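Local atomic coordinates of putative histidinol-phosphate aminotransferase (Erwinia carotovora atroseptica, PDB entry 3LY1), a protein that binds pyridoxal 5'-phosphate and probably acts as an aminotransferase, perhaps on histidinol phosphate, within the class-II pyridoxal-phosphate-dependent family. Residues 63-68 with 197-202; 69-74 with 224-229; 162-167 with 190-195. All coordinates share one frame; numbering follows the deposited sequence.

Interaction 1 of 3, residues 63-68 with 197-202; sequences HHQVEA and MITQGA
The turn carrying V66 passes the last turn of helix 195-199 at T199, with 5.6 Å between V66 CA and T199 CA; residues 63-68 are leaving helix 50-63, and Q65, at positive phi, is the C-prime residue of the Schellman motif that ends it. A second Schellman motif closes the other helix at G201, so two helix ends meet here. T199 is the residue that reaches across. Its OG1 lies anti to its own carbonyl carbon (chi1 -63°), which sets the hydroxyl among the carbonyls of the turn, 2.8 Å from H64 O. The same OG1 is 3.3 Å from Q65 O, at best a weak hydrogen bond, since H64 O competes for the one proton. The methyl CG2 comes against the same turn, 4.0 Å from Q65 CB. One water donates to both Q65 O and T199 O, spanning the two backbones beside the hydroxyl. V66 CG1 lies beside T199 OG1 at 3.9 Å, and its apolar side-chain neighbour across the contact is I198 CG2, a looser approach at 4.3 Å. The H64 ring is held from outside the two segments. The contact thus joins the end of helix 50-63, where V66 packs on A61, to helix 195-199, whose I198 rests on I205 and L207 of strand 205-210.

Interaction 2 of 3, residues 69-74 with 224-229; sequences PSILLT and YAVAHP. With EDO (1,2-ethanediol), chain H.
S70 and A227 are joined just before strand 71-74 begins; that strand, outermost in this chain, runs antiparallel to strand 223-226 in the large mixed sheet, the seven-stranded core of the aminotransferase fold. S70 takes part twice: its O accepts from A227 N, while its OG donates to A227 O at 2.7 Å. Further along, L72 and A225 form a hydrogen-bonded pair, A225 N to L72 O at 2.8 Å and L72 N to A225 O at 3.1 Å. The flanking pairs, I71 with V226 and L73 with Y224, are non-hydrogen-bonded. On their face of the sheet I71 CD1 meets V226 CG2 at 3.7 Å; the other face carries L72 and A225, covered by M235 of helix 229-235. P69 CB rests on P229 CB, and a water donates to both prolines' carbonyl oxygens. Farther out, L73 N is bonded to E242 OE2, and T74 OG1 to the carbonyl of G76, a residue of the cofactor pocket. Y224 CG sits between its backbone N and carbonyl carbon (chi1 61°), and the ring rises off that face of the sheet toward H64, whose NE2 bonds its hydroxyl. The same Y224 OH is 2.8 Å from O1 of an ethanediol, probably from the crystallisation liquor.

Interaction 3 of 3, residues 162-167 with 190-195; sequences VIEPWI and RFRSIS
E164 and R192 make the polar half of this contact, and I194 with I167 the close-packed half. On the packed side I194 CG1 lies anti to its backbone N (chi1 -157°), and its CD1 meets I167 CD1 tip to tip at 3.9 Å. The E164 and I194 side chains run antiparallel, with I194 CD1 4.0 Å from E164 CG; the same methyl just reaches I163 CG2. Toward the outside the extended E164 side chain meets the exposed R192 at about a right angle. The arginine, bent at chi2 and chi3 to bring its guanidinium edge round, grips it side-on: NH2 bonds to OE1 at 2.9 Å and NE to OE2 at a longer 3.3 Å. The two planes are turned 55° apart; each oxygen is approached from above the carboxylate plane and lies close to the guanidinium plane. A second deposited conformer suggests that this salt bridge is not the sole state of R192. E164 OE2 also receives two waters, one shared with R192 O and the other with S193 O. S193 turns away, its OG accepting from S195 N and bonded to E180. I167 and I194 both rest on I205 of strand 205-210, placing the contact where helix 160-168 and the approach to helix 195-199 cover the sheet.

Overall arrangement
Interaction 2 is the core contact, made by backbone bonds between two strands of the large sheet and flanked by aliphatic side chains. Interactions 1 and 3 are partly buried and lie in the layer of loops and helices packed against that sheet; in them side-chain polar groups and waters carry most of the polar contact, whereas backbone pairing dominates 2. Their chemistry differs: a hydroxyl among carbonyls in 1, an ion pair over an isoleucine cluster in 3. They share helix 195-199, which 3 approaches at its start and 1 meets at its end. H64 is the residue of segment 63-68 through which interaction 1 meets both others, whereas 2 and 3 do not touch directly.

Interaction 1 of 3, residues 63-68 with 197-202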
ATOM      1  N   HIS A  63       2.826  -4.734  22.076  1.00 19.28           N
ATOM      2  CA  HIS A  63       1.779  -3.802  22.495  1.00 19.39           C
ATOM      3  C   HIS A  63       0.444  -4.496  22.693  1.00 19.09           C
ATOM      4  O   HIS A  63      -0.290  -4.166  23.600  1.00 19.99           O
ATOM      5  CB  HIS A  63       1.608  -2.703  21.459  1.00 19.62           C
ATOM      6  CG  HIS A  63       0.609  -1.665  21.849  1.00 21.75           C
ATOM      7  ND1 HIS A  63       0.867  -0.710  22.809  1.00 25.48           N
ATOM      8  CD2 HIS A  63      -0.659  -1.451  21.431  1.00 24.00           C
ATOM      9  CE1 HIS A  63      -0.203   0.054  22.960  1.00 27.25           C
ATOM     10  NE2 HIS A  63      -1.140  -0.368  22.124  1.00 25.07           N
ATOM     11  N   HIS A  64       0.119  -5.442  21.827  1.00 18.77           N
ATOM     12  CA  HIS A  64      -1.164  -6.137  21.892  1.00 18.11           C
ATOM     13  C   HIS A  64      -1.099  -7.474  22.616  1.00 18.30           C
ATOM     14  O   HIS A  64      -2.062  -8.227  22.571  1.00 18.00           O
ATOM     15  CB  HIS A  64      -1.709  -6.326  20.477  1.00 17.85           C
ATOM     16  CG  HIS A  64      -2.247  -5.068  19.894  1.00 15.24           C
ATOM     17  ND1 HIS A  64      -3.484  -4.569  20.240  1.00 15.52           N
ATOM     18  CD2 HIS A  64      -1.702  -4.175  19.040  1.00 13.83           C
ATOM     19  CE1 HIS A  64      -3.687  -3.434  19.594  1.00 15.43           C
ATOM     20  NE2 HIS A  64      -2.618  -3.171  18.863  1.00 14.94           N
ATOM     21  N   GLN A  65       0.033  -7.757  23.275  1.00 18.53           N
ATOM     22  CA  GLN A  65       0.291  -9.047  23.956  1.00 19.04           C
ATOM     23  C   GLN A  65      -0.085 -10.259  23.118  1.00 18.70           C
ATOM     24  O   GLN A  65      -0.808 -11.166  23.575  1.00 18.69           O
ATOM     25  CB  GLN A  65      -0.396  -9.119  25.330  1.00 19.91           C
ATOM     26  CG  GLN A  65      -0.036  -7.974  26.264  1.00 21.49           C
ATOM     27  CD  GLN A  65      -0.947  -7.889  27.503  1.00 26.62           C
ATOM     28  OE1 GLN A  65      -1.141  -6.812  28.044  1.00 30.01           O
ATOM     29  NE2 GLN A  65      -1.512  -9.017  27.934  1.00 28.47           N
ATOM     30  N   VAL A  66       0.450 -10.280  21.899  1.00 18.12           N
ATOM     31  CA  VAL A  66       0.294 -11.397  20.978  1.00 18.01           C
ATOM     32  C   VAL A  66       1.691 -11.706  20.441  1.00 18.14           C
ATOM     33  O   VAL A  66       2.653 -10.989  20.761  1.00 18.60           O
ATOM     34  CB  VAL A  66      -0.668 -11.064  19.823  1.00 18.28           C
ATOM     35  CG1 VAL A  66      -2.114 -10.898  20.352  1.00 18.94           C
ATOM     36  CG2 VAL A  66      -0.190  -9.807  19.003  1.00 16.77           C
ATOM     37  N   GLU A  67       1.818 -12.771  19.665  1.00 17.69           N
ATOM     38  CA  GLU A  67       3.102 -13.076  19.014  1.00 18.13           C
ATOM     39  C   GLU A  67       3.113 -12.408  17.613  1.00 16.31           C
ATOM     40  O   GLU A  67       2.090 -11.934  17.168  1.00 16.60           O
ATOM     41  CB  GLU A  67       3.316 -14.585  18.929  1.00 18.08           C
ATOM     42  CG  GLU A  67       3.322 -15.297  20.292  1.00 21.56           C
ATOM     43  CD  GLU A  67       4.508 -14.878  21.191  1.00 26.55           C
ATOM     44  OE1 GLU A  67       5.470 -14.239  20.717  1.00 29.48           O
ATOM     45  OE2 GLU A  67       4.498 -15.205  22.397  1.00 31.09           O
ATOM     46  N   ALA A  68       4.258 -12.356  16.935  1.00 15.64           N
ATOM     47  CA  ALA A  68       4.373 -11.633  15.652  1.00 15.42           C
ATOM     48  C   ALA A  68       3.460 -12.182  14.567  1.00 15.38           C
ATOM     49  O   ALA A  68       2.936 -11.406  13.758  1.00 15.91           O
ATOM     50  CB  ALA A  68       5.817 -11.613  15.162  1.00 16.63           C
HETATM   51  N   MSE A 197      -9.530 -10.016  23.872  1.00 15.17           N
HETATM   52  CA  MSE A 197     -10.187 -11.254  23.437  0.50 15.67           C
HETATM   53  C   MSE A 197      -9.296 -12.033  22.439  1.00 15.16           C
HETATM   54  O   MSE A 197      -9.322 -13.258  22.387  1.00 14.71           O
HETATM   55  CB  MSE A 197     -11.575 -10.965  22.845  0.50 15.77           C
HETATM   56  CG  MSE A 197     -12.516 -10.171  23.778  0.50 17.56           C
HETATM   57 SE   MSE A 197     -12.836 -11.037  25.479  0.38 19.86          SE
HETATM   58  CE  MSE A 197     -11.907  -9.848  26.718  0.50 17.17           C
ATOM     59  N   ILE A 198      -8.485 -11.329  21.673  1.00 15.22           N
ATOM     60  CA  ILE A 198      -7.556 -11.984  20.726  1.00 15.07           C
ATOM     61  C   ILE A 198      -6.337 -12.559  21.480  1.00 15.85           C
ATOM     62  O   ILE A 198      -5.893 -13.700  21.253  1.00 16.86           O
ATOM     63  CB  ILE A 198      -7.111 -11.002  19.621  1.00 15.29           C
ATOM     64  CG1 ILE A 198      -8.329 -10.533  18.803  1.00 15.06           C
ATOM     65  CG2 ILE A 198      -5.996 -11.643  18.719  1.00 14.17           C
ATOM     66  CD1 ILE A 198      -8.088  -9.238  17.967  1.00 16.31           C
ATOM     67  N   THR A 199      -5.791 -11.762  22.385  1.00 16.60           N
ATOM     68  CA  THR A 199      -4.766 -12.243  23.314  1.00 17.04           C
ATOM     69  C   THR A 199      -5.197 -13.540  24.026  1.00 17.02           C
ATOM     70  O   THR A 199      -4.387 -14.416  24.219  1.00 16.16           O
ATOM     71  CB  THR A 199      -4.476 -11.179  24.350  1.00 17.10           C
ATOM     72  OG1 THR A 199      -3.949 -10.046  23.673  1.00 17.85           O
ATOM     73  CG2 THR A 199      -3.520 -11.664  25.458  1.00 17.69           C
ATOM     74  N   GLN A 200      -6.482 -13.646  24.362  1.00 16.52           N
ATOM     75  CA  GLN A 200      -7.023 -14.803  25.074  1.00 17.09           C
ATOM     76  C   GLN A 200      -7.391 -15.958  24.138  1.00 16.77           C
ATOM     77  O   GLN A 200      -7.853 -17.002  24.606  1.00 16.52           O
ATOM     78  CB  GLN A 200      -8.219 -14.365  25.949  1.00 17.22           C
ATOM     79  CG  GLN A 200      -7.767 -13.417  27.070  1.00 19.46           C
ATOM     80  CD  GLN A 200      -8.892 -12.612  27.727  1.00 22.30           C
ATOM     81  OE1 GLN A 200      -8.663 -11.496  28.237  1.00 26.34           O
ATOM     82  NE2 GLN A 200     -10.092 -13.172  27.745  1.00 21.50           N
ATOM     83  N   GLY A 201      -7.163 -15.774  22.831  1.00 16.61           N
ATOM     84  CA  GLY A 201      -7.235 -16.863  21.842  1.00 16.65           C
ATOM     85  C   GLY A 201      -8.410 -16.881  20.865  1.00 16.35           C
ATOM     86  O   GLY A 201      -8.556 -17.868  20.118  1.00 16.27           O
ATOM     87  N   ALA A 202      -9.229 -15.815  20.818  1.00 15.34           N
ATOM     88  CA  ALA A 202     -10.335 -15.773  19.844  1.00 14.65           C
ATOM     89  C   ALA A 202      -9.836 -15.963  18.382  1.00 14.38           C
ATOM     90  O   ALA A 202      -8.841 -15.352  17.943  1.00 14.54           O
ATOM     91  CB  ALA A 202     -11.133 -14.429  19.973  1.00 14.30           C
TER
HETATM   92  O   HOH W   1      -1.460 -14.209  23.165  1.00 32.97           O

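Interaction 2 of 3, residues 69-74 with 224-229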
ATOM      1  N   PRO A  69       3.213 -13.501  14.553  1.00 14.03           N
ATOM      2  CA  PRO A  69       2.307 -13.986  13.518  1.00 14.63           C
ATOM      3  C   PRO A  69       0.832 -13.532  13.638  1.00 13.60           C
ATOM      4  O   PRO A  69       0.043 -13.835  12.738  1.00 15.17           O
ATOM      5  CB  PRO A  69       2.413 -15.511  13.656  1.00 14.46           C
ATOM      6  CG  PRO A  69       3.794 -15.732  14.211  1.00 15.24           C
ATOM      7  CD  PRO A  69       3.924 -14.614  15.207  1.00 15.46           C
ATOM      8  N   SER A  70       0.486 -12.852  14.732  1.00 14.22           N
ATOM      9  CA  SER A  70      -0.822 -12.276  14.967  1.00 13.57           C
ATOM     10  C   SER A  70      -0.927 -10.804  14.524  1.00 13.66           C
ATOM     11  O   SER A  70      -1.965 -10.155  14.746  1.00 13.31           O
ATOM     12  CB  SER A  70      -1.182 -12.424  16.464  1.00 14.05           C
ATOM     13  OG  SER A  70      -1.760 -13.706  16.702  1.00 15.12           O
ATOM     14  N   ILE A  71       0.129 -10.272  13.920  1.00 13.16           N
ATOM     15  CA  ILE A  71       0.137  -8.907  13.365  1.00 13.43           C
ATOM     16  C   ILE A  71       0.321  -8.941  11.835  1.00 13.27           C
ATOM     17  O   ILE A  71       1.219  -9.610  11.331  1.00 12.15           O
ATOM     18  CB  ILE A  71       1.255  -8.038  14.008  1.00 13.05           C
ATOM     19  CG1 ILE A  71       1.035  -7.927  15.503  1.00 16.36           C
ATOM     20  CG2 ILE A  71       1.336  -6.577  13.386  1.00 13.22           C
ATOM     21  CD1 ILE A  71      -0.393  -7.419  15.889  1.00 15.64           C
ATOM     22  N   LEU A  72      -0.522  -8.214  11.104  1.00 13.40           N
ATOM     23  CA  LEU A  72      -0.297  -7.918   9.684  1.00 13.26           C
ATOM     24  C   LEU A  72      -0.245  -6.432   9.465  1.00 13.39           C
ATOM     25  O   LEU A  72      -1.250  -5.742   9.687  1.00 12.11           O
ATOM     26  CB  LEU A  72      -1.401  -8.485   8.777  1.00 12.89           C
ATOM     27  CG  LEU A  72      -1.238  -8.312   7.265  1.00 14.65           C
ATOM     28  CD1 LEU A  72      -0.110  -9.179   6.717  1.00 15.08           C
ATOM     29  CD2 LEU A  72      -2.546  -8.717   6.576  1.00 16.28           C
ATOM     30  N   LEU A  73       0.921  -5.933   9.045  1.00 14.09           N
ATOM     31  CA  LEU A  73       1.088  -4.527   8.719  1.00 14.06           C
ATOM     32  C   LEU A  73       0.534  -4.237   7.351  1.00 14.58           C
ATOM     33  O   LEU A  73       0.712  -5.026   6.397  1.00 15.96           O
ATOM     34  CB  LEU A  73       2.568  -4.115   8.786  1.00 14.73           C
ATOM     35  CG  LEU A  73       3.205  -3.736  10.114  1.00 15.92           C
ATOM     36  CD1 LEU A  73       4.714  -3.934   9.960  1.00 16.10           C
ATOM     37  CD2 LEU A  73       2.832  -2.322  10.590  1.00 14.07           C
ATOM     38  N   THR A  74      -0.156  -3.110   7.238  1.00 14.69           N
ATOM     39  CA  THR A  74      -0.863  -2.761   6.016  1.00 14.37           C
ATOM     40  C   THR A  74      -0.677  -1.273   5.761  1.00 13.96           C
ATOM     41  O   THR A  74      -0.253  -0.471   6.673  1.00 13.47           O
ATOM     42  CB  THR A  74      -2.411  -3.129   6.052  1.00 13.98           C
ATOM     43  OG1 THR A  74      -3.076  -2.378   7.076  1.00 15.56           O
ATOM     44  CG2 THR A  74      -2.695  -4.684   6.284  1.00 12.66           C
ATOM     45  N   TYR A 224      -2.571  -1.674  10.648  1.00 13.37           N
ATOM     46  CA  TYR A 224      -2.327  -3.081  10.922  1.00 13.29           C
ATOM     47  C   TYR A 224      -3.613  -3.809  11.336  1.00 14.05           C
ATOM     48  O   TYR A 224      -4.634  -3.168  11.681  1.00 13.58           O
ATOM     49  CB  TYR A 224      -1.209  -3.288  11.963  1.00 12.91           C
ATOM     50  CG  TYR A 224      -1.468  -2.702  13.326  1.00 13.47           C
ATOM     51  CD1 TYR A 224      -1.288  -1.353  13.570  1.00 14.81           C
ATOM     52  CD2 TYR A 224      -1.894  -3.502  14.382  1.00 15.43           C
ATOM     53  CE1 TYR A 224      -1.499  -0.809  14.824  1.00 17.44           C
ATOM     54  CE2 TYR A 224      -2.143  -2.958  15.639  1.00 15.76           C
ATOM     55  CZ  TYR A 224      -1.927  -1.620  15.866  1.00 17.77           C
ATOM     56  OH  TYR A 224      -2.169  -1.104  17.119  1.00 19.50           O
ATOM     57  N   ALA A 225      -3.565  -5.134  11.204  1.00 14.23           N
ATOM     58  CA  ALA A 225      -4.580  -6.045  11.747  1.00 13.93           C
ATOM     59  C   ALA A 225      -3.977  -6.861  12.909  1.00 14.16           C
ATOM     60  O   ALA A 225      -2.770  -7.198  12.919  1.00 14.85           O
ATOM     61  CB  ALA A 225      -5.151  -6.949  10.667  1.00 12.87           C
ATOM     62  N   VAL A 226      -4.816  -7.165  13.888  1.00 14.60           N
ATOM     63  CA  VAL A 226      -4.503  -8.089  14.973  1.00 13.70           C
ATOM     64  C   VAL A 226      -5.512  -9.234  14.938  1.00 13.91           C
ATOM     65  O   VAL A 226      -6.739  -9.006  14.832  1.00 13.15           O
ATOM     66  CB  VAL A 226      -4.499  -7.390  16.337  1.00 14.63           C
ATOM     67  CG1 VAL A 226      -3.860  -8.323  17.405  1.00 13.33           C
ATOM     68  CG2 VAL A 226      -3.805  -5.996  16.256  1.00 12.95           C
ATOM     69  N   ALA A 227      -5.027 -10.478  14.917  1.00 13.24           N
ATOM     70  CA  ALA A 227      -5.937 -11.620  14.899  1.00 12.70           C
ATOM     71  C   ALA A 227      -5.189 -12.894  15.271  1.00 13.34           C
ATOM     72  O   ALA A 227      -3.971 -12.880  15.427  1.00 13.17           O
ATOM     73  CB  ALA A 227      -6.582 -11.756  13.521  1.00 11.55           C
ATOM     74  N   HIS A 228      -5.909 -14.014  15.364  1.00 13.70           N
ATOM     75  CA  HIS A 228      -5.246 -15.303  15.567  1.00 13.61           C
ATOM     76  C   HIS A 228      -4.296 -15.506  14.374  1.00 13.29           C
ATOM     77  O   HIS A 228      -4.588 -15.038  13.281  1.00 13.43           O
ATOM     78  CB  HIS A 228      -6.290 -16.423  15.638  1.00 13.80           C
ATOM     79  CG  HIS A 228      -5.731 -17.768  16.015  1.00 14.46           C
ATOM     80  ND1 HIS A 228      -5.401 -18.731  15.079  1.00 16.18           N
ATOM     81  CD2 HIS A 228      -5.517 -18.330  17.227  1.00 15.16           C
ATOM     82  CE1 HIS A 228      -4.963 -19.812  15.705  1.00 16.27           C
ATOM     83  NE2 HIS A 228      -5.014 -19.591  17.010  1.00 15.61           N
ATOM     84  N   PRO A 229      -3.164 -16.202  14.568  1.00 13.38           N
ATOM     85  CA  PRO A 229      -2.287 -16.377  13.414  1.00 13.16           C
ATOM     86  C   PRO A 229      -2.894 -17.031  12.184  1.00 14.04           C
ATOM     87  O   PRO A 229      -2.477 -16.684  11.104  1.00 14.78           O
ATOM     88  CB  PRO A 229      -1.165 -17.242  13.959  1.00 14.30           C
ATOM     89  CG  PRO A 229      -1.061 -16.831  15.346  1.00 13.36           C
ATOM     90  CD  PRO A 229      -2.513 -16.672  15.809  1.00 13.31           C
TER
HETATM   91  C1  EDO H   2      -0.935   1.888  17.236  1.00 40.92           C
HETATM   92  O1  EDO H   2      -2.314   1.676  17.521  1.00 40.07           O
HETATM   93  C2  EDO H   2      -0.124   1.428  18.436  1.00 40.94           C
HETATM   94  O2  EDO H   2      -0.129   2.481  19.393  1.00 42.85           O
HETATM   95  O   HOH W   2       0.043 -15.659  10.746  1.00 14.09           O

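Interaction 3 of 3, residues 162-167 with 190-195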
ATOM      1  N   VAL A 162     -22.153  -5.260  25.366  1.00 17.26           N
ATOM      2  CA  VAL A 162     -23.106  -5.603  24.319  1.00 18.00           C
ATOM      3  C   VAL A 162     -22.402  -6.383  23.185  1.00 17.66           C
ATOM      4  O   VAL A 162     -22.917  -7.380  22.699  1.00 18.57           O
ATOM      5  CB  VAL A 162     -23.756  -4.308  23.819  1.00 18.53           C
ATOM      6  CG1 VAL A 162     -24.480  -4.500  22.471  1.00 20.92           C
ATOM      7  CG2 VAL A 162     -24.674  -3.776  24.896  1.00 20.78           C
ATOM      8  N   ILE A 163     -21.201  -5.966  22.810  1.00 17.10           N
ATOM      9  CA  ILE A 163     -20.415  -6.661  21.751  1.00 16.28           C
ATOM     10  C   ILE A 163     -19.693  -7.954  22.198  1.00 15.08           C
ATOM     11  O   ILE A 163     -19.789  -8.996  21.511  1.00 14.68           O
ATOM     12  CB  ILE A 163     -19.399  -5.689  21.109  1.00 16.56           C
ATOM     13  CG1 ILE A 163     -20.174  -4.583  20.375  1.00 17.86           C
ATOM     14  CG2 ILE A 163     -18.452  -6.425  20.152  1.00 15.61           C
ATOM     15  CD1 ILE A 163     -19.331  -3.549  19.617  1.00 18.75           C
ATOM     16  N   GLU A 164     -18.976  -7.895  23.310  1.00 13.45           N
ATOM     17  CA  GLU A 164     -18.153  -9.039  23.756  1.00 13.42           C
ATOM     18  C   GLU A 164     -18.916 -10.366  23.922  1.00 13.27           C
ATOM     19  O   GLU A 164     -18.412 -11.399  23.472  1.00 13.56           O
ATOM     20  CB  GLU A 164     -17.348  -8.729  25.018  1.00 12.92           C
ATOM     21  CG  GLU A 164     -16.274  -7.677  24.824  1.00 14.33           C
ATOM     22  CD  GLU A 164     -15.590  -7.241  26.127  1.00 19.30           C
ATOM     23  OE1 GLU A 164     -15.953  -7.754  27.218  1.00 20.52           O
ATOM     24  OE2 GLU A 164     -14.680  -6.373  26.065  1.00 20.38           O
ATOM     25  N   PRO A 165     -20.115 -10.357  24.540  1.00 13.57           N
ATOM     26  CA  PRO A 165     -20.781 -11.651  24.699  1.00 14.13           C
ATOM     27  C   PRO A 165     -21.294 -12.216  23.405  1.00 13.80           C
ATOM     28  O   PRO A 165     -21.398 -13.421  23.286  1.00 13.87           O
ATOM     29  CB  PRO A 165     -21.990 -11.344  25.610  1.00 14.83           C
ATOM     30  CG  PRO A 165     -21.691 -10.073  26.254  1.00 14.57           C
ATOM     31  CD  PRO A 165     -20.832  -9.305  25.268  1.00 13.66           C
ATOM     32  N   TRP A 166     -21.663 -11.357  22.461  1.00 13.81           N
ATOM     33  CA  TRP A 166     -22.023 -11.837  21.124  1.00 13.74           C
ATOM     34  C   TRP A 166     -20.842 -12.562  20.471  1.00 13.95           C
ATOM     35  O   TRP A 166     -20.990 -13.690  19.991  1.00 14.31           O
ATOM     36  CB  TRP A 166     -22.477 -10.673  20.258  1.00 13.48           C
ATOM     37  CG  TRP A 166     -22.931 -11.045  18.865  1.00 13.91           C
ATOM     38  CD1 TRP A 166     -23.376 -12.263  18.423  1.00 15.01           C
ATOM     39  CD2 TRP A 166     -23.019 -10.159  17.751  1.00 14.63           C
ATOM     40  NE1 TRP A 166     -23.721 -12.183  17.092  1.00 15.72           N
ATOM     41  CE2 TRP A 166     -23.516 -10.901  16.660  1.00 14.75           C
ATOM     42  CE3 TRP A 166     -22.740  -8.804  17.576  1.00 16.91           C
ATOM     43  CZ2 TRP A 166     -23.747 -10.328  15.415  1.00 15.27           C
ATOM     44  CZ3 TRP A 166     -22.954  -8.240  16.332  1.00 16.49           C
ATOM     45  CH2 TRP A 166     -23.447  -9.000  15.270  1.00 16.41           C
ATOM     46  N   ILE A 167     -19.666 -11.932  20.512  1.00 13.97           N
ATOM     47  CA  ILE A 167     -18.473 -12.514  19.869  1.00 14.30           C
ATOM     48  C   ILE A 167     -18.036 -13.784  20.605  1.00 14.04           C
ATOM     49  O   ILE A 167     -17.695 -14.794  19.985  1.00 14.41           O
ATOM     50  CB  ILE A 167     -17.319 -11.498  19.789  1.00 13.80           C
ATOM     51  CG1 ILE A 167     -17.753 -10.304  18.924  1.00 14.67           C
ATOM     52  CG2 ILE A 167     -16.004 -12.184  19.268  1.00 13.10           C
ATOM     53  CD1 ILE A 167     -16.696  -9.198  18.782  1.00 11.78           C
ATOM     54  N   ARG A 190     -17.731   2.745  29.167  1.00 15.15           N
ATOM     55  CA  ARG A 190     -18.399   1.539  28.669  1.00 15.53           C
ATOM     56  C   ARG A 190     -17.643   0.967  27.452  1.00 15.33           C
ATOM     57  O   ARG A 190     -17.884  -0.186  27.033  1.00 15.08           O
ATOM     58  CB  ARG A 190     -19.844   1.844  28.257  1.00 15.51           C
ATOM     59  CG  ARG A 190     -20.729   2.333  29.452  1.00 16.97           C
ATOM     60  CD  ARG A 190     -22.065   2.867  29.008  1.00 18.16           C
ATOM     61  NE  ARG A 190     -21.920   4.050  28.172  1.00 18.99           N
ATOM     62  CZ  ARG A 190     -22.922   4.750  27.657  1.00 19.74           C
ATOM     63  NH1 ARG A 190     -24.180   4.443  27.911  1.00 21.35           N
ATOM     64  NH2 ARG A 190     -22.661   5.792  26.878  1.00 19.76           N
ATOM     65  N   PHE A 191     -16.764   1.782  26.863  1.00 14.97           N
ATOM     66  CA  PHE A 191     -15.944   1.346  25.737  1.00 15.48           C
ATOM     67  C   PHE A 191     -14.756   0.535  26.231  1.00 16.00           C
ATOM     68  O   PHE A 191     -14.090   0.930  27.188  1.00 16.26           O
ATOM     69  CB  PHE A 191     -15.386   2.536  24.933  1.00 14.81           C
ATOM     70  CG  PHE A 191     -14.387   2.110  23.861  1.00 14.54           C
ATOM     71  CD1 PHE A 191     -14.831   1.723  22.621  1.00 15.15           C
ATOM     72  CD2 PHE A 191     -13.039   2.041  24.119  1.00 15.50           C
ATOM     73  CE1 PHE A 191     -13.934   1.304  21.643  1.00 16.49           C
ATOM     74  CE2 PHE A 191     -12.129   1.611  23.162  1.00 14.76           C
ATOM     75  CZ  PHE A 191     -12.586   1.244  21.908  1.00 16.54           C
ATOM     76  N   ARG A 192     -14.502  -0.571  25.532  1.00 16.40           N
ATOM     77  CA  ARG A 192     -13.345  -1.436  25.762  0.50 16.53           C
ATOM     78  C   ARG A 192     -12.771  -1.886  24.417  1.00 16.13           C
ATOM     79  O   ARG A 192     -13.528  -2.291  23.535  1.00 17.38           O
ATOM     80  CB  ARG A 192     -13.761  -2.675  26.592  0.50 16.36           C
ATOM     81  CG  ARG A 192     -13.307  -2.650  28.033  0.50 16.56           C
ATOM     82  CD  ARG A 192     -14.260  -3.285  29.041  0.50 17.20           C
ATOM     83  NE  ARG A 192     -15.123  -4.393  28.621  0.50 16.70           N
ATOM     84  CZ  ARG A 192     -16.339  -4.573  29.133  0.50 16.76           C
ATOM     85  NH1 ARG A 192     -16.803  -3.704  30.018  0.50 17.21           N
ATOM     86  NH2 ARG A 192     -17.113  -5.585  28.757  0.50 16.56           N
ATOM     87  N   SER A 193     -11.447  -1.818  24.251  1.00 16.06           N
ATOM     88  CA  SER A 193     -10.816  -2.447  23.067  1.00 15.93           C
ATOM     89  C   SER A 193     -11.078  -3.963  23.087  1.00 15.29           C
ATOM     90  O   SER A 193     -11.113  -4.613  24.160  1.00 15.06           O
ATOM     91  CB  SER A 193      -9.315  -2.175  22.952  1.00 15.69           C
ATOM     92  OG  SER A 193      -8.753  -2.897  21.849  1.00 18.03           O
ATOM     93  N   ILE A 194     -11.309  -4.517  21.903  1.00 14.33           N
ATOM     94  CA  ILE A 194     -11.543  -5.941  21.753  1.00 14.56           C
ATOM     95  C   ILE A 194     -10.242  -6.722  21.828  1.00 14.49           C
ATOM     96  O   ILE A 194     -10.248  -7.942  21.900  1.00 15.39           O
ATOM     97  CB  ILE A 194     -12.309  -6.243  20.447  1.00 14.02           C
ATOM     98  CG1 ILE A 194     -13.053  -7.587  20.551  1.00 16.48           C
ATOM     99  CG2 ILE A 194     -11.410  -6.162  19.181  1.00 12.84           C
ATOM    100  CD1 ILE A 194     -14.302  -7.505  21.367  1.00 18.28           C
ATOM    101  N   SER A 195      -9.127  -6.022  21.791  1.00 14.28           N
ATOM    102  CA  SER A 195      -7.809  -6.645  21.778  1.00 15.98           C
ATOM    103  C   SER A 195      -7.556  -7.793  22.781  1.00 16.23           C
ATOM    104  O   SER A 195      -6.989  -8.830  22.388  1.00 15.68           O
ATOM    105  CB  SER A 195      -6.715  -5.576  21.926  1.00 15.32           C
ATOM    106  OG  SER A 195      -5.460  -6.134  21.603  1.00 19.17           O
TER
HETATM  107  O   HOH W   3     -14.613  -4.988  23.510  1.00 19.97           O
HETATM  108  O   HOH W   4     -12.101  -6.718  25.512  1.00 21.36           O